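Local coordinates for protein SmhB (Serratia marcescens, PDB 6ZZ5) that is one component, in its soluble form, of the tripartite alpha-pore-forming toxin Smh, at residues A[11-16]-A[184-189]. Numbering follows the deposited sequence.
Sequences GMNAQS and GLLVIG
Leu185 holds its CG trans to the backbone N (chi1 -177°), and with chi2 near +60° this puts the CD2 branch against the backbone of Asn13, while Asn13 and Leu186 both swing CG opposite their own carbonyl carbons (chi1 -70° and -67°); with CG on the side of the backbone N in each, the amide and the Leu186 methyls meet. Leu185 CD2 lies 3.4 Å from Asn13 O and also packs on Asn13 CA, with Ser16 CB 4.2 Å away on the next turn of the helix. One residue on, Leu186 crosses the Asn13 side chain at roughly a right angle. Leu186 CD1 is 3.8 Å from Asn13 ND2, and Leu186 CD2 is 4.1 Å from Asn13 OD1. Between the two segments the contact is van der Waals packing alone. In the elongated helical bundle of this HBL-family toxin, the contact ties helix 4-30 near the N-terminus to the type I turn, Gly184 to Val187, where helix 156-184 gives way to the chain leading into strand 191-196. Ser16 turns its hydroxyl back along its own helix: Ser16 OG donates to Met12 O at 2.8 Å, while Ser16 N reaches the same oxygen from the opposite face of the carbonyl plane. Two donors thus grip Met12 O, and the OG bond holds the hydroxyl. Ile331 of helix 321-336 packs on Met12, Asn13 and Ser16, and Ser17 OG hydrogen bonds with Asn13 O, the oxygen that Leu185 CD2 approaches.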
loop_
_atom_site.group_PDB
_atom_site.type_symbol
_atom_site.label_atom_id
_atom_site.label_comp_id
_atom_site.label_asym_id
_atom_site.label_seq_id
_atom_site.Cartn_x
_atom_site.Cartn_y
_atom_site.Cartn_z
ATOM N N GLY A 11 -0.937 13.797 1.743
ATOM C CA GLY A 11 -1.757 12.768 1.048
ATOM C C GLY A 11 -0.927 11.951 0.083
ATOM O O GLY A 11 -1.074 10.679 0.041
ATOM N N MET A 12 -0.124 12.653 -0.726
ATOM C CA MET A 12 0.734 12.031 -1.748
ATOM C C MET A 12 1.762 11.108 -1.054
ATOM O O MET A 12 1.959 9.991 -1.548
ATOM C CB MET A 12 1.466 13.099 -2.555
ATOM C CG MET A 12 2.375 12.498 -3.534
ATOM S SD MET A 12 3.185 13.769 -4.507
ATOM C CE MET A 12 4.334 14.492 -3.351
ATOM N N ASN A 13 2.438 11.582 -0.014
ATOM C CA ASN A 13 3.478 10.800 0.692
ATOM C C ASN A 13 2.824 9.537 1.299
ATOM O O ASN A 13 3.411 8.439 1.120
ATOM C CB ASN A 13 4.197 11.603 1.772
ATOM C CG ASN A 13 5.114 12.686 1.218
ATOM O OD1 ASN A 13 5.458 12.672 0.034
ATOM N ND2 ASN A 13 5.548 13.586 2.093
ATOM N N ALA A 14 1.655 9.676 1.943
ATOM C CA ALA A 14 0.993 8.558 2.662
ATOM C C ALA A 14 0.471 7.538 1.646
ATOM O O ALA A 14 0.661 6.338 1.860
ATOM C CB ALA A 14 -0.101 9.072 3.563
ATOM N N GLN A 15 -0.110 7.990 0.521
ATOM C CA GLN A 15 -0.730 7.051 -0.412
ATOM C C GLN A 15 0.367 6.312 -1.163
ATOM O O GLN A 15 0.206 5.135 -1.395
ATOM C CB GLN A 15 -1.602 7.733 -1.437
ATOM C CG GLN A 15 -2.368 6.756 -2.285
ATOM C CD GLN A 15 -3.392 7.411 -3.187
ATOM O OE1 GLN A 15 -3.146 8.384 -3.882
ATOM N NE2 GLN A 15 -4.555 6.802 -3.246
ATOM N N SER A 16 1.428 7.048 -1.574
ATOM C CA SER A 16 2.581 6.476 -2.309
ATOM C C SER A 16 3.314 5.394 -1.489
ATOM O O SER A 16 3.642 4.326 -2.033
ATOM C CB SER A 16 3.491 7.586 -2.742
ATOM O OG SER A 16 2.748 8.376 -3.667
ATOM N N GLY A 184 11.875 5.541 3.903
ATOM C CA GLY A 184 12.696 5.480 2.675
ATOM C C GLY A 184 12.108 6.200 1.465
ATOM O O GLY A 184 12.877 6.430 0.487
ATOM N N LEU A 185 10.841 6.605 1.492
ATOM C CA LEU A 185 10.143 7.073 0.272
ATOM C C LEU A 185 10.850 8.240 -0.421
ATOM O O LEU A 185 10.876 8.275 -1.680
ATOM C CB LEU A 185 8.712 7.471 0.632
ATOM C CG LEU A 185 7.855 7.895 -0.558
ATOM C CD1 LEU A 185 7.519 6.741 -1.478
ATOM C CD2 LEU A 185 6.600 8.593 -0.066
ATOM N N LEU A 186 11.351 9.185 0.362
ATOM C CA LEU A 186 11.865 10.474 -0.131
ATOM C C LEU A 186 13.393 10.496 -0.087
ATOM O O LEU A 186 13.955 11.587 -0.309
ATOM C CB LEU A 186 11.262 11.595 0.728
ATOM C CG LEU A 186 9.743 11.767 0.554
ATOM C CD1 LEU A 186 9.234 13.028 1.274
ATOM C CD2 LEU A 186 9.367 11.807 -0.928
ATOM N N VAL A 187 14.071 9.341 0.065
ATOM C CA VAL A 187 15.559 9.295 0.034
ATOM C C VAL A 187 16.026 9.465 -1.413
ATOM O O VAL A 187 15.691 8.662 -2.259
ATOM C CB VAL A 187 16.131 8.013 0.687
ATOM C CG1 VAL A 187 17.619 7.889 0.470
ATOM C CG2 VAL A 187 15.806 7.947 2.167
ATOM N N ILE A 188 16.750 10.537 -1.695
ATOM C CA ILE A 188 17.255 10.838 -3.059
ATOM C C ILE A 188 18.288 9.773 -3.454
ATOM O O ILE A 188 19.217 9.535 -2.676
ATOM C CB ILE A 188 17.819 12.284 -3.121
ATOM C CG1 ILE A 188 16.677 13.280 -2.886
ATOM C CG2 ILE A 188 18.518 12.495 -4.456
ATOM C CD1 ILE A 188 17.078 14.727 -2.915
ATOM N N GLY A 189 18.089 9.102 -4.592
ATOM C CA GLY A 189 19.012 8.048 -5.038
ATOM C C GLY A 189 18.781 6.716 -4.339
ATOM O O GLY A 189 19.493 5.779 -4.672
#